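Local coordinates for protein dachshund homolog 1 (Homo sapiens, PDB 1L8R) that acts as a transcription factor regulating organogenesis, here represented by its DACHbox-N domain, which contains a DNA-binding motif like that of forkhead/winged-helix proteins, at residues Met9-Arg13 with Arg88-Glu92; Ala18-Val22 with Gln66-Leu70. All blocks are in the same frame, centred on the assembly; numbering follows the deposited sequence.

Interaction 1. Residues Met9-Arg13 with Arg88-Glu92; sequences MVDLR and RKDFE
Arg88, in the first turn of the C-terminal helix 88-99, reaches across to the edge strand 8-12 of the antiparallel sheet, in the DACHbox-N domain with its winged-helix-like motif. The short strand and helix segments run at 33° to one another with axes 10.9 Å apart, a gap bridged by side chains. From CB, which is directed at the strand, the Arg88 chain puts CG against CD1 of Leu12 at 3.9 Å. CD then lies beside both that methyl and the carbonyl oxygen of Asp11, the Arg88 and Leu12 side chains running alongside in opposite senses. A bend at chi3 turns the remaining chain, and at the guanidinium Arg88 NH1 donates to Asp11 O at 2.6 Å. The acceptor sits close to the guanidinium plane and the donor lies in the carbonyl plane, although the N-H...O angle of 146° is not straight. NH1 also passes CB of Val10, while NH2 forms a salt bridge with Glu26 on strand 25-29, so the planar group is held at two ends and its rotation is restricted.

Next to this polar link, the branched end of Leu12 divides its contacts. Leu12 CD2 meets Phe91 CD2 at 4.0 Å, the two side chains crossing at about a right angle; Ala33 of helix 30-37 touches both residues. CD1 instead faces the carboxylate of Glu92, whose bend at chi2 turns the carboxylate toward Leu12 and Arg13. There OE2 lies against CG of Arg13, and Glu92 OE1 forms a salt bridge with the Arg13 guanidinium. The hydrogen bond within it is weak, Arg13 NH1 approaching Glu92 OE1 at 3.0 Å with an N-H...O angle of only 133°.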
loop_
_atom_site.group_PDB
_atom_site.type_symbol
_atom_site.label_atom_id
_atom_site.label_comp_id
_atom_site.label_asym_id
_atom_site.label_seq_id
_atom_site.Cartn_x
_atom_site.Cartn_y
_atom_site.Cartn_z
HETATM N N MSE A 9 3.252 -1.833 12.274
HETATM C CA MSE A 9 2.219 -0.843 12.019
HETATM C C MSE A 9 2.860 0.535 12.128
HETATM O O MSE A 9 3.656 0.790 13.039
HETATM C CB MSE A 9 1.077 -0.980 13.034
HETATM C CG MSE A 9 0.466 -2.382 13.143
HETATM SE SE MSE A 9 -0.237 -3.092 11.482
HETATM C CE MSE A 9 1.245 -4.240 11.037
ATOM N N VAL A 10 2.528 1.409 11.186
ATOM C CA VAL A 10 3.077 2.756 11.154
ATOM C C VAL A 10 1.946 3.744 10.930
ATOM O O VAL A 10 0.859 3.364 10.500
ATOM C CB VAL A 10 4.119 2.910 10.025
ATOM C CG1 VAL A 10 5.266 1.937 10.245
ATOM C CG2 VAL A 10 3.464 2.674 8.672
ATOM N N ASP A 11 2.197 5.015 11.214
ATOM C CA ASP A 11 1.159 6.016 11.049
ATOM C C ASP A 11 1.100 6.557 9.632
ATOM O O ASP A 11 2.128 6.818 9.005
ATOM C CB ASP A 11 1.372 7.181 12.021
ATOM C CG ASP A 11 0.177 8.125 12.072
ATOM O OD1 ASP A 11 -0.837 7.770 12.714
ATOM O OD2 ASP A 11 0.245 9.216 11.462
ATOM N N LEU A 12 -0.117 6.703 9.128
ATOM C CA LEU A 12 -0.345 7.253 7.805
ATOM C C LEU A 12 -1.560 8.148 7.914
ATOM O O LEU A 12 -2.683 7.668 8.086
ATOM C CB LEU A 12 -0.607 6.152 6.773
ATOM C CG LEU A 12 -0.838 6.689 5.354
ATOM C CD1 LEU A 12 0.352 7.548 4.937
ATOM C CD2 LEU A 12 -1.026 5.538 4.376
ATOM N N ARG A 13 -1.331 9.454 7.836
ATOM C CA ARG A 13 -2.417 10.418 7.919
ATOM C C ARG A 13 -3.304 10.161 9.142
ATOM O O ARG A 13 -4.528 10.199 9.052
ATOM C CB ARG A 13 -3.256 10.361 6.637
ATOM C CG ARG A 13 -2.454 10.541 5.353
ATOM C CD ARG A 13 -3.344 10.409 4.114
ATOM N NE ARG A 13 -4.334 11.480 4.016
ATOM C CZ ARG A 13 -4.084 12.703 3.555
ATOM N NH1 ARG A 13 -2.868 13.027 3.137
ATOM N NH2 ARG A 13 -5.052 13.607 3.513
ATOM N N ARG A 88 5.373 5.916 1.797
ATOM C CA ARG A 88 4.388 6.885 2.252
ATOM C C ARG A 88 4.451 8.150 1.406
ATOM O O ARG A 88 3.423 8.768 1.138
ATOM C CB ARG A 88 4.583 7.202 3.738
ATOM C CG ARG A 88 3.982 6.132 4.647
ATOM C CD ARG A 88 4.014 6.511 6.118
ATOM N NE ARG A 88 5.379 6.682 6.608
ATOM C CZ ARG A 88 5.705 6.762 7.892
ATOM N NH1 ARG A 88 4.765 6.687 8.826
ATOM N NH2 ARG A 88 6.973 6.916 8.244
ATOM N N LYS A 89 5.651 8.519 0.964
ATOM C CA LYS A 89 5.817 9.707 0.130
ATOM C C LYS A 89 5.117 9.488 -1.210
ATOM O O LYS A 89 4.468 10.391 -1.738
ATOM C CB LYS A 89 7.297 10.003 -0.117
ATOM C CG LYS A 89 7.541 11.379 -0.727
ATOM C CD LYS A 89 9.011 11.610 -1.066
ATOM C CE LYS A 89 9.369 11.033 -2.427
ATOM N NZ LYS A 89 8.676 11.775 -3.522
ATOM N N ASP A 90 5.262 8.286 -1.764
ATOM C CA ASP A 90 4.624 7.968 -3.033
ATOM C C ASP A 90 3.113 7.883 -2.867
ATOM O O ASP A 90 2.354 8.213 -3.788
ATOM C CB ASP A 90 5.176 6.657 -3.608
ATOM C CG ASP A 90 6.525 6.842 -4.296
ATOM O OD1 ASP A 90 6.900 7.999 -4.580
ATOM O OD2 ASP A 90 7.207 5.833 -4.569
ATOM N N PHE A 91 2.657 7.447 -1.698
ATOM C CA PHE A 91 1.225 7.374 -1.500
ATOM C C PHE A 91 0.677 8.798 -1.472
ATOM O O PHE A 91 -0.374 9.071 -2.036
ATOM C CB PHE A 91 0.855 6.688 -0.191
ATOM C CG PHE A 91 -0.625 6.587 0.018
ATOM C CD1 PHE A 91 -1.378 5.669 -0.706
ATOM C CD2 PHE A 91 -1.281 7.458 0.878
ATOM C CE1 PHE A 91 -2.764 5.622 -0.588
ATOM C CE2 PHE A 91 -2.665 7.422 1.004
ATOM C CZ PHE A 91 -3.409 6.502 0.272
ATOM N N GLU A 92 1.395 9.702 -0.812
ATOM C CA GLU A 92 0.931 11.084 -0.734
ATOM C C GLU A 92 0.890 11.698 -2.131
ATOM O O GLU A 92 -0.028 12.446 -2.456
ATOM C CB GLU A 92 1.826 11.916 0.194
ATOM C CG GLU A 92 1.854 11.440 1.652
ATOM C CD GLU A 92 0.469 11.291 2.288
ATOM O OE1 GLU A 92 -0.533 11.750 1.703
ATOM O OE2 GLU A 92 0.386 10.713 3.394
#

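Interaction 2. Residues Ala18-Val22 with Gln66-Leu70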
loop_
_atom_site.group_PDB
_atom_site.type_symbol
_atom_site.label_atom_id
_atom_site.label_comp_id
_atom_site.label_asym_id
_atom_site.label_seq_id
_atom_site.Cartn_x
_atom_site.Cartn_y
_atom_site.Cartn_z
ATOM N N ALA A 18 -0.194 -1.318 7.834
ATOM C CA ALA A 18 0.865 -2.315 7.814
ATOM C C ALA A 18 1.988 -1.872 6.889
ATOM O O ALA A 18 1.758 -1.241 5.854
ATOM C CB ALA A 18 0.307 -3.655 7.374
ATOM N N SER A 19 3.207 -2.219 7.265
ATOM C CA SER A 19 4.376 -1.821 6.502
ATOM C C SER A 19 5.457 -2.892 6.519
ATOM O O SER A 19 5.512 -3.712 7.434
ATOM C CB SER A 19 4.950 -0.529 7.098
ATOM O OG SER A 19 6.264 -0.270 6.633
ATOM N N PHE A 20 6.299 -2.868 5.490
ATOM C CA PHE A 20 7.460 -3.754 5.381
ATOM C C PHE A 20 8.563 -2.857 4.846
ATOM O O PHE A 20 8.307 -1.972 4.029
ATOM C CB PHE A 20 7.247 -4.896 4.378
ATOM C CG PHE A 20 6.300 -5.952 4.848
ATOM C CD1 PHE A 20 6.670 -6.867 5.830
ATOM C CD2 PHE A 20 5.010 -6.004 4.341
ATOM C CE1 PHE A 20 5.767 -7.818 6.303
ATOM C CE2 PHE A 20 4.091 -6.946 4.804
ATOM C CZ PHE A 20 4.462 -7.858 5.787
ATOM N N THR A 21 9.790 -3.063 5.313
ATOM C CA THR A 21 10.893 -2.266 4.805
ATOM C C THR A 21 11.641 -3.119 3.786
ATOM O O THR A 21 12.254 -4.129 4.131
ATOM C CB THR A 21 11.812 -1.834 5.936
ATOM O OG1 THR A 21 11.084 -0.952 6.801
ATOM C CG2 THR A 21 13.030 -1.102 5.385
ATOM N N VAL A 22 11.564 -2.691 2.530
ATOM C CA VAL A 22 12.159 -3.391 1.389
ATOM C C VAL A 22 13.218 -2.540 0.690
ATOM O O VAL A 22 12.978 -1.377 0.383
ATOM C CB VAL A 22 11.052 -3.741 0.368
ATOM C CG1 VAL A 22 11.626 -4.535 -0.799
ATOM C CG2 VAL A 22 9.948 -4.502 1.064
ATOM N N GLN A 66 4.523 -12.094 2.867
ATOM C CA GLN A 66 3.966 -10.774 3.176
ATOM C C GLN A 66 2.461 -10.758 2.930
ATOM O O GLN A 66 1.700 -10.176 3.707
ATOM C CB GLN A 66 4.652 -9.700 2.331
ATOM C CG GLN A 66 6.129 -9.479 2.715
ATOM C CD GLN A 66 6.882 -8.662 1.695
ATOM O OE1 GLN A 66 6.509 -8.614 0.515
ATOM N NE2 GLN A 66 7.970 -8.030 2.127
ATOM N N VAL A 67 2.027 -11.387 1.844
ATOM C CA VAL A 67 0.594 -11.427 1.550
ATOM C C VAL A 67 -0.160 -12.126 2.684
ATOM O O VAL A 67 -1.196 -11.634 3.155
ATOM C CB VAL A 67 0.316 -12.163 0.219
ATOM C CG1 VAL A 67 -1.189 -12.447 0.083
ATOM C CG2 VAL A 67 0.800 -11.317 -0.949
ATOM N N ARG A 68 0.365 -13.257 3.145
ATOM C CA ARG A 68 -0.274 -14.003 4.220
ATOM C C ARG A 68 -0.338 -13.197 5.520
ATOM O O ARG A 68 -1.343 -13.233 6.231
ATOM C CB ARG A 68 0.459 -15.327 4.449
ATOM C CG ARG A 68 0.389 -16.265 3.254
ATOM C CD ARG A 68 1.081 -17.579 3.553
ATOM N NE ARG A 68 0.452 -18.263 4.677
ATOM C CZ ARG A 68 0.888 -19.405 5.198
ATOM N NH1 ARG A 68 1.963 -20.000 4.692
ATOM N NH2 ARG A 68 0.251 -19.949 6.229
ATOM N N ILE A 69 0.729 -12.469 5.832
ATOM C CA ILE A 69 0.736 -11.659 7.048
ATOM C C ILE A 69 -0.312 -10.548 6.937
ATOM O O ILE A 69 -1.075 -10.307 7.875
ATOM C CB ILE A 69 2.133 -11.037 7.298
ATOM C CG1 ILE A 69 3.111 -12.131 7.731
ATOM C CG2 ILE A 69 2.046 -9.946 8.376
ATOM C CD1 ILE A 69 4.559 -11.718 7.661
ATOM N N LEU A 70 -0.369 -9.886 5.788
ATOM C CA LEU A 70 -1.328 -8.801 5.599
ATOM C C LEU A 70 -2.755 -9.321 5.700
ATOM O O LEU A 70 -3.628 -8.642 6.234
ATOM C CB LEU A 70 -1.091 -8.118 4.252
ATOM C CG LEU A 70 0.274 -7.425 4.167
ATOM C CD1 LEU A 70 0.573 -6.997 2.754
ATOM C CD2 LEU A 70 0.267 -6.215 5.101
#
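Phe20 projects from strand 15-22 towards helix 64-73 and presents a ring face to Gln66 and its edge to Ile69 and Leu70. Within the winged-helix-like domain this joins an inner strand of the antiparallel sheet to one of its helices; the two short segments run nearly antiparallel, with axes 10.2 Å apart.

The CH-pi interaction is well defined. Gln66 CG stands 3.7 Å from the centroid of the Phe20 ring and only 7° off its normal, centred on the face. CB of Gln66 lies over the CE2 side of the same face, and the extended chain carries the amide across to the CG side, its plane inclined at 33° to the ring.

The remaining contacts are apolar. Phe20 CG lies anti to the carbonyl carbon (chi1 -72°), which directs the ring over to the helix, where its far edge meets two residues in turn: Phe20 CZ comes to CG2 of Ile69 at 4.1 Å, and CE2 to CG of Leu70 at 3.9 Å, the latter in the ring plane. Two residues before Phe20 on the strand, Ala18 CB and Leu70 CD2 are 3.4 Å apart, tighter than usual for two carbons. Replacing Phe20 by an alanine would probably open a gap between strand and helix, leaving the methylenes of Gln66 without the face they cover and the Leu70 side chain freer to shift.

The polar end of Gln66 is spent elsewhere: Gln66 NE2 donates to the carbonyl oxygen of Asn4, while it passes Val22 CG2 at 4.2 Å. This outside partner is consistent with a buried glutamine that offers its aliphatic part to the aromatic ring while its amide stays hydrogen-bonded, and apolar packing and the CH-pi contact join strand and helix here.

In the fold
Both interactions lean on the same antiparallel sheet, through adjacent strands 8-12 and 15-22, but each brings a different helix: 88-99 in interaction 1, 64-73 in interaction 2. Their centres lie about 14 Å apart, and they meet where Met9 CE packs on Ala18 CA and Val10 CG2 on Ser19 CB. Interaction 1, at an outermost strand, is partly buried and combines a buried Leu12-Phe91 contact, continued by helix 30-37, with a hydrogen bond and a salt bridge made by more exposed side chains. Interaction 2, on an inner strand, is a buried contact without hydrogen bonds or salt bridges between its segments. Helix direction differs too, roughly along its strand in the first and nearly against it in the second.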